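Local atomic coordinates of VC0179-like protein (PDB entry 4XJ6), a protein that probably joins GTP and ATP into a cyclic dinucleotide, as a magnesium-dependent bacterial homologue of cyclic GMP-AMP synthase. Residues 3-8 with 401-406; 321-326 with 372-377. All blocks are in the same frame, centred on the assembly; numbering follows the deposited sequence.

How the contacts relate
Contact 1 brings the two ends of the chain together, pairing strand 3-4 with strand 404-405 in a small antiparallel sheet separate from the larger mixed sheet. Contact 2 comes between the two segments of contact 1 along the chain and packs helix 318-335 against helix 357-377, both in the C-terminal domain of the cyclic GMP-AMP synthase family. The two centres are about 13 Å apart, on the same side of the chain's centre. The two contacts touch directly: W3 N lies 2.9 Å from E377 O, a probable hydrogen bond, and the F5 ring packs on A376. Helix 382-393 borders both, meeting F5 and Y8 of one and L373 of the other. The N-terminal segment is thus built into the C-terminal helical region.

Contact 1: 3-8 with 401-406; sequences WDFNNY and LLITSS
W3 and D4 pair with S405 and T404 in a two-stranded antiparallel sheet that joins the chain termini. D4 and T404 form its hydrogen-bonded pair: D4 N donates to T404 O at 2.5 Å, shorter than expected and so of doubtful exact length although the pairing is clear, and T404 N returns a longer bond to D4 O at 3.3 Å. W3 and S405 are the adjacent non-hydrogen-bonded pair, their side chains diverging.

Among the apolar contacts, I403 parts its two branches. CG2 touches W3 CB at 3.6 Å, the side chains crossing at about a right angle; CD1 reaches F5 CE1 at 3.7 Å, the side chains alongside each other. The indole presents its edge to the opposite backbone, CE3 lying 3.5 Å from S405 N, while its NE1 bonds S379 O. N7 CB lies 3.3 Å from L402 O, and L402 CB packs near Y8 N.

Polar links continue at the helix start. Chi1 of D4 (178°) sets the carboxylate beside its own carbonyl carbon, where the chain continues, and OD1 accepts from N6 N in an Asx turn, the donor above the carboxylate plane; T319 OG1 also bonds OD1. One water donates to D4 O and L402 O and accepts from Y8 N at 3.2 Å.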
ATOM      1  N   TRP A   3      14.539 -32.165   6.695  1.00 26.87           N
ATOM      2  CA  TRP A   3      15.356 -31.057   6.211  1.00 30.35           C
ATOM      3  C   TRP A   3      15.116 -29.763   6.976  1.00 30.41           C
ATOM      4  O   TRP A   3      13.985 -29.434   7.329  1.00 25.27           O
ATOM      5  CB  TRP A   3      15.101 -30.815   4.724  1.00 25.46           C
ATOM      6  CG  TRP A   3      15.453 -31.976   3.847  1.00 26.41           C
ATOM      7  CD1 TRP A   3      14.586 -32.793   3.186  1.00 27.64           C
ATOM      8  CD2 TRP A   3      16.768 -32.448   3.535  1.00 26.59           C
ATOM      9  NE1 TRP A   3      15.276 -33.744   2.482  1.00 28.57           N
ATOM     10  CE2 TRP A   3      16.618 -33.556   2.680  1.00 27.91           C
ATOM     11  CE3 TRP A   3      18.056 -32.044   3.898  1.00 31.76           C
ATOM     12  CZ2 TRP A   3      17.708 -34.264   2.177  1.00 28.64           C
ATOM     13  CZ3 TRP A   3      19.140 -32.748   3.400  1.00 33.12           C
ATOM     14  CH2 TRP A   3      18.959 -33.847   2.548  1.00 31.87           C
ATOM     15  N   ASP A   4      16.198 -29.033   7.225  1.00 30.29           N
ATOM     16  CA  ASP A   4      16.120 -27.704   7.819  1.00 31.05           C
ATOM     17  C   ASP A   4      16.148 -26.663   6.704  1.00 31.79           C
ATOM     18  O   ASP A   4      16.890 -26.806   5.733  1.00 34.04           O
ATOM     19  CB  ASP A   4      17.271 -27.487   8.808  1.00 35.73           C
ATOM     20  CG  ASP A   4      17.270 -26.098   9.421  1.00 39.51           C
ATOM     21  OD1 ASP A   4      16.207 -25.442   9.441  1.00 43.86           O
ATOM     22  OD2 ASP A   4      18.338 -25.663   9.895  1.00 42.94           O
ATOM     23  N   PHE A   5      15.328 -25.625   6.840  1.00 27.15           N
ATOM     24  CA  PHE A   5      15.191 -24.621   5.788  1.00 27.43           C
ATOM     25  C   PHE A   5      15.632 -23.226   6.232  1.00 26.09           C
ATOM     26  O   PHE A   5      15.350 -22.241   5.551  1.00 25.65           O
ATOM     27  CB  PHE A   5      13.740 -24.571   5.290  1.00 27.71           C
ATOM     28  CG  PHE A   5      13.352 -25.740   4.430  1.00 31.93           C
ATOM     29  CD1 PHE A   5      13.664 -25.755   3.081  1.00 31.51           C
ATOM     30  CD2 PHE A   5      12.671 -26.822   4.967  1.00 36.27           C
ATOM     31  CE1 PHE A   5      13.310 -26.827   2.285  1.00 35.34           C
ATOM     32  CE2 PHE A   5      12.315 -27.898   4.173  1.00 38.23           C
ATOM     33  CZ  PHE A   5      12.635 -27.898   2.830  1.00 37.23           C
ATOM     34  N   ASN A   6      16.328 -23.145   7.363  1.00 22.17           N
ATOM     35  CA  ASN A   6      16.770 -21.861   7.905  1.00 23.16           C
ATOM     36  C   ASN A   6      17.660 -21.070   6.947  1.00 22.18           C
ATOM     37  O   ASN A   6      17.571 -19.842   6.872  1.00 22.69           O
ATOM     38  CB  ASN A   6      17.502 -22.073   9.230  1.00 25.28           C
ATOM     39  CG  ASN A   6      16.553 -22.347  10.380  1.00 38.82           C
ATOM     40  OD1 ASN A   6      15.414 -21.883  10.384  1.00 42.05           O
ATOM     41  ND2 ASN A   6      17.022 -23.104  11.367  1.00 42.50           N
ATOM     42  N   ASN A   7      18.516 -21.776   6.216  1.00 25.33           N
ATOM     43  CA  ASN A   7      19.376 -21.137   5.224  1.00 30.33           C
ATOM     44  C   ASN A   7      18.637 -20.866   3.917  1.00 30.36           C
ATOM     45  O   ASN A   7      18.946 -19.904   3.215  1.00 32.97           O
ATOM     46  CB  ASN A   7      20.623 -21.985   4.963  1.00 37.19           C
ATOM     47  CG  ASN A   7      21.763 -21.647   5.908  1.00 44.19           C
ATOM     48  OD1 ASN A   7      22.542 -20.726   5.656  1.00 49.32           O
ATOM     49  ND2 ASN A   7      21.863 -22.388   7.004  1.00 47.60           N
ATOM     50  N   TYR A   8      17.668 -21.718   3.593  1.00 29.20           N
ATOM     51  CA  TYR A   8      16.782 -21.475   2.462  1.00 24.84           C
ATOM     52  C   TYR A   8      16.111 -20.122   2.642  1.00 21.98           C
ATOM     53  O   TYR A   8      15.996 -19.338   1.701  1.00 28.70           O
ATOM     54  CB  TYR A   8      15.736 -22.589   2.344  1.00 20.81           C
ATOM     55  CG  TYR A   8      14.575 -22.278   1.417  1.00 27.82           C
ATOM     56  CD1 TYR A   8      14.613 -22.641   0.077  1.00 26.91           C
ATOM     57  CD2 TYR A   8      13.437 -21.632   1.887  1.00 23.65           C
ATOM     58  CE1 TYR A   8      13.555 -22.362  -0.772  1.00 25.52           C
ATOM     59  CE2 TYR A   8      12.376 -21.346   1.046  1.00 22.55           C
ATOM     60  CZ  TYR A   8      12.441 -21.716  -0.284  1.00 24.96           C
ATOM     61  OH  TYR A   8      11.389 -21.440  -1.128  1.00 28.37           O
ATOM     62  N   LEU A 401      21.543 -26.445  -2.256  1.00 32.09           N
ATOM     63  CA  LEU A 401      22.610 -26.662  -1.279  1.00 34.11           C
ATOM     64  C   LEU A 401      22.399 -25.873   0.011  1.00 34.37           C
ATOM     65  O   LEU A 401      23.109 -26.081   0.995  1.00 40.33           O
ATOM     66  CB  LEU A 401      23.968 -26.300  -1.882  1.00 35.42           C
ATOM     67  CG  LEU A 401      24.457 -27.191  -3.025  1.00 40.13           C
ATOM     68  CD1 LEU A 401      25.884 -26.828  -3.419  1.00 38.44           C
ATOM     69  CD2 LEU A 401      24.354 -28.664  -2.649  1.00 40.58           C
ATOM     70  N   LEU A 402      21.429 -24.965  -0.000  1.00 30.28           N
ATOM     71  CA  LEU A 402      21.077 -24.207   1.192  1.00 28.81           C
ATOM     72  C   LEU A 402      20.296 -25.084   2.167  1.00 32.29           C
ATOM     73  O   LEU A 402      20.309 -24.850   3.376  1.00 28.87           O
ATOM     74  CB  LEU A 402      20.255 -22.975   0.824  1.00 29.25           C
ATOM     75  CG  LEU A 402      20.944 -21.916  -0.031  1.00 32.20           C
ATOM     76  CD1 LEU A 402      19.963 -20.813  -0.397  1.00 28.19           C
ATOM     77  CD2 LEU A 402      22.151 -21.344   0.702  1.00 36.56           C
ATOM     78  N   ILE A 403      19.613 -26.089   1.627  1.00 33.24           N
ATOM     79  CA  ILE A 403      18.834 -27.019   2.433  1.00 31.64           C
ATOM     80  C   ILE A 403      19.750 -27.987   3.165  1.00 31.35           C
ATOM     81  O   ILE A 403      20.538 -28.693   2.545  1.00 34.82           O
ATOM     82  CB  ILE A 403      17.840 -27.803   1.564  1.00 36.22           C
ATOM     83  CG1 ILE A 403      16.892 -26.840   0.844  1.00 35.59           C
ATOM     84  CG2 ILE A 403      17.054 -28.792   2.405  1.00 35.26           C
ATOM     85  CD1 ILE A 403      15.966 -27.521  -0.129  1.00 35.64           C
ATOM     86  N   THR A 404      19.652 -28.011   4.488  1.00 35.21           N
ATOM     87  CA  THR A 404      20.526 -28.861   5.289  1.00 38.09           C
ATOM     88  C   THR A 404      19.729 -29.820   6.164  1.00 37.57           C
ATOM     89  O   THR A 404      18.629 -29.496   6.613  1.00 29.70           O
ATOM     90  CB  THR A 404      21.458 -28.024   6.183  1.00 39.47           C
ATOM     91  OG1 THR A 404      20.670 -27.166   7.017  1.00 37.98           O
ATOM     92  CG2 THR A 404      22.386 -27.177   5.326  1.00 40.46           C
ATOM     93  N   SER A 405      20.293 -31.001   6.401  1.00 39.57           N
ATOM     94  CA  SER A 405      19.646 -32.009   7.233  1.00 44.48           C
ATOM     95  C   SER A 405      19.522 -31.521   8.670  1.00 46.47           C
ATOM     96  O   SER A 405      20.463 -30.957   9.227  1.00 49.91           O
ATOM     97  CB  SER A 405      20.424 -33.327   7.182  1.00 50.27           C
ATOM     98  OG  SER A 405      19.750 -34.352   7.895  1.00 52.99           O
ATOM     99  N   SER A 406      18.353 -31.737   9.265  1.00 49.16           N
ATOM    100  CA  SER A 406      18.107 -31.314  10.637  1.00 54.96           C
ATOM    101  C   SER A 406      18.702 -32.300  11.636  1.00 63.90           C
ATOM    102  O   SER A 406      19.743 -32.037  12.240  1.00 70.57           O
ATOM    103  CB  SER A 406      16.607 -31.155  10.886  1.00 57.34           C
ATOM    104  OG  SER A 406      16.348 -30.814  12.235  1.00 60.90           O
TER
HETATM  105  O   HOH W   1      18.264 -24.616   4.802  1.00 35.62           O

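Contact 2: 321-326 with 372-377; sequences TMKLIA and ILLAAE
L373 and K323 mark the nearest backbone approach between 321-326 and 372-377, which lie on helices 318-335 and 357-377, with CA atoms 6.6 Å apart. The axes of these two segments run roughly antiparallel (144°) and approach to 10.5 Å, so side chains have to bridge the gap, one of them ending on a backbone oxygen.

The buried part depends on one methyl group. L373 CG is anti to its carbonyl carbon (chi1 -63°), and from there CD1 reaches the other helix, 3.8 Å from A326 CB and 3.7 Å from M322 O. That carbonyl oxygen already accepts from A326 N within its helix, so the methyl lies against a satisfied backbone group. M322 CB is a looser neighbour of CD1. Y9 touches both M322 and L373, F281 and M282 of helix 274-289 meet M322, and I389 and F393 of helix 382-393 meet L373, extending the apolar packing beyond this pair.

The other part is formed by the partly exposed K323, L374 and E377. The lysine chain bends at chi3 (55°), and its CE passes L374 CD2 at 3.9 Å, the two side chains crossing at about a right angle. Beyond this apolar touch, K323 NZ bonds E377 OE1 at 2.8 Å on the syn lone pair, whereas OE2 is farther from NZ, at 3.5 Å. The salt bridge is therefore uneven, gripped chiefly through one oxygen. E377 extends beyond CG to meet the lysine. The chemistry implies two distinct links between the helices: methyl packing inside, and a charge pair at the more accessible margin; the pairing probably helps keep both groups ionised.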
ATOM      1  N   THR A 321       9.071 -21.802  12.927  1.00 23.07           N
ATOM      2  CA  THR A 321       8.174 -20.656  13.054  1.00 23.35           C
ATOM      3  C   THR A 321       7.203 -20.538  11.879  1.00 22.65           C
ATOM      4  O   THR A 321       6.012 -20.291  12.074  1.00 25.97           O
ATOM      5  CB  THR A 321       8.969 -19.343  13.185  1.00 22.95           C
ATOM      6  OG1 THR A 321       9.717 -19.363  14.407  1.00 23.72           O
ATOM      7  CG2 THR A 321       8.037 -18.141  13.186  1.00 23.90           C
ATOM      8  N   MET A 322       7.712 -20.719  10.663  1.00 20.60           N
ATOM      9  CA  MET A 322       6.869 -20.670   9.470  1.00 27.37           C
ATOM     10  C   MET A 322       5.865 -21.818   9.465  1.00 26.90           C
ATOM     11  O   MET A 322       4.736 -21.665   8.999  1.00 27.66           O
ATOM     12  CB  MET A 322       7.717 -20.712   8.197  1.00 19.33           C
ATOM     13  CG  MET A 322       8.425 -19.402   7.875  1.00 19.04           C
ATOM     14  SD  MET A 322       7.284 -18.016   7.683  1.00 23.81           S
ATOM     15  CE  MET A 322       6.351 -18.544   6.252  1.00 27.46           C
ATOM     16  N   LYS A 323       6.285 -22.965   9.988  1.00 23.03           N
ATOM     17  CA  LYS A 323       5.406 -24.124  10.110  1.00 28.89           C
ATOM     18  C   LYS A 323       4.300 -23.848  11.124  1.00 29.56           C
ATOM     19  O   LYS A 323       3.150 -24.236  10.922  1.00 30.17           O
ATOM     20  CB  LYS A 323       6.202 -25.365  10.512  1.00 28.18           C
ATOM     21  CG  LYS A 323       6.961 -26.012   9.365  1.00 28.49           C
ATOM     22  CD  LYS A 323       7.967 -27.024   9.878  1.00 27.70           C
ATOM     23  CE  LYS A 323       7.306 -28.068  10.762  1.00 28.95           C
ATOM     24  NZ  LYS A 323       8.313 -28.954  11.410  1.00 29.71           N
ATOM     25  N   LEU A 324       4.659 -23.171  12.211  1.00 22.29           N
ATOM     26  CA  LEU A 324       3.690 -22.765  13.222  1.00 29.31           C
ATOM     27  C   LEU A 324       2.658 -21.815  12.627  1.00 24.04           C
ATOM     28  O   LEU A 324       1.455 -21.969  12.835  1.00 24.79           O
ATOM     29  CB  LEU A 324       4.397 -22.100  14.403  1.00 25.39           C
ATOM     30  CG  LEU A 324       3.504 -21.392  15.420  1.00 27.88           C
ATOM     31  CD1 LEU A 324       2.598 -22.389  16.131  1.00 28.70           C
ATOM     32  CD2 LEU A 324       4.340 -20.603  16.422  1.00 29.65           C
ATOM     33  N   ILE A 325       3.150 -20.829  11.885  1.00 21.52           N
ATOM     34  CA  ILE A 325       2.299 -19.834  11.247  1.00 22.16           C
ATOM     35  C   ILE A 325       1.354 -20.464  10.228  1.00 24.52           C
ATOM     36  O   ILE A 325       0.157 -20.175  10.222  1.00 23.88           O
ATOM     37  CB  ILE A 325       3.151 -18.748  10.564  1.00 22.51           C
ATOM     38  CG1 ILE A 325       3.827 -17.872  11.619  1.00 25.63           C
ATOM     39  CG2 ILE A 325       2.306 -17.888   9.633  1.00 18.40           C
ATOM     40  CD1 ILE A 325       4.798 -16.880  11.040  1.00 30.38           C
ATOM     41  N   ALA A 326       1.898 -21.329   9.377  1.00 23.47           N
ATOM     42  CA  ALA A 326       1.121 -21.986   8.329  1.00 23.32           C
ATOM     43  C   ALA A 326      -0.014 -22.824   8.910  1.00 27.02           C
ATOM     44  O   ALA A 326      -1.130 -22.821   8.394  1.00 26.65           O
ATOM     45  CB  ALA A 326       2.027 -22.854   7.467  1.00 19.41           C
ATOM     46  N   ILE A 372       2.519 -28.254   2.341  1.00 30.41           N
ATOM     47  CA  ILE A 372       3.659 -28.050   1.460  1.00 27.90           C
ATOM     48  C   ILE A 372       4.968 -27.985   2.251  1.00 26.73           C
ATOM     49  O   ILE A 372       5.967 -28.599   1.872  1.00 24.15           O
ATOM     50  CB  ILE A 372       3.488 -26.763   0.631  1.00 25.50           C
ATOM     51  CG1 ILE A 372       2.354 -26.933  -0.384  1.00 21.80           C
ATOM     52  CG2 ILE A 372       4.794 -26.388  -0.052  1.00 21.34           C
ATOM     53  CD1 ILE A 372       1.976 -25.653  -1.090  1.00 26.81           C
ATOM     54  N   LEU A 373       4.946 -27.253   3.361  1.00 21.64           N
ATOM     55  CA  LEU A 373       6.130 -27.070   4.196  1.00 24.00           C
ATOM     56  C   LEU A 373       6.589 -28.373   4.851  1.00 27.19           C
ATOM     57  O   LEU A 373       7.771 -28.540   5.160  1.00 23.33           O
ATOM     58  CB  LEU A 373       5.862 -26.020   5.276  1.00 26.04           C
ATOM     59  CG  LEU A 373       5.549 -24.606   4.782  1.00 28.74           C
ATOM     60  CD1 LEU A 373       5.417 -23.651   5.956  1.00 19.51           C
ATOM     61  CD2 LEU A 373       6.617 -24.124   3.808  1.00 19.61           C
ATOM     62  N   LEU A 374       5.651 -29.290   5.066  1.00 23.77           N
ATOM     63  CA  LEU A 374       5.962 -30.558   5.715  1.00 25.26           C
ATOM     64  C   LEU A 374       6.397 -31.622   4.715  1.00 30.49           C
ATOM     65  O   LEU A 374       7.211 -32.488   5.039  1.00 32.93           O
ATOM     66  CB  LEU A 374       4.758 -31.053   6.509  1.00 28.62           C
ATOM     67  CG  LEU A 374       4.536 -30.358   7.849  1.00 35.77           C
ATOM     68  CD1 LEU A 374       3.102 -30.536   8.267  1.00 43.27           C
ATOM     69  CD2 LEU A 374       5.477 -30.926   8.899  1.00 35.45           C
ATOM     70  N   ALA A 375       5.846 -31.560   3.507  1.00 29.06           N
ATOM     71  CA  ALA A 375       6.234 -32.476   2.442  1.00 31.45           C
ATOM     72  C   ALA A 375       7.667 -32.184   2.025  1.00 26.79           C
ATOM     73  O   ALA A 375       8.456 -33.094   1.774  1.00 39.51           O
ATOM     74  CB  ALA A 375       5.288 -32.354   1.255  1.00 26.88           C
ATOM     75  N   ALA A 376       7.988 -30.896   1.962  1.00 26.53           N
ATOM     76  CA  ALA A 376       9.338 -30.438   1.662  1.00 28.09           C
ATOM     77  C   ALA A 376      10.312 -30.940   2.721  1.00 31.79           C
ATOM     78  O   ALA A 376      11.370 -31.485   2.404  1.00 32.79           O
ATOM     79  CB  ALA A 376       9.379 -28.920   1.578  1.00 23.79           C
ATOM     80  N   GLU A 377       9.935 -30.742   3.981  1.00 33.24           N
ATOM     81  CA  GLU A 377      10.713 -31.182   5.130  1.00 32.41           C
ATOM     82  C   GLU A 377      11.009 -32.682   5.091  1.00 35.77           C
ATOM     83  O   GLU A 377      12.079 -33.129   5.510  1.00 29.43           O
ATOM     84  CB  GLU A 377       9.960 -30.815   6.412  1.00 33.90           C
ATOM     85  CG  GLU A 377      10.488 -31.457   7.674  1.00 38.60           C
ATOM     86  CD  GLU A 377       9.738 -30.994   8.906  1.00 43.28           C
ATOM     87  OE1 GLU A 377       9.600 -29.767   9.098  1.00 38.69           O
ATOM     88  OE2 GLU A 377       9.280 -31.860   9.680  1.00 49.56           O
TER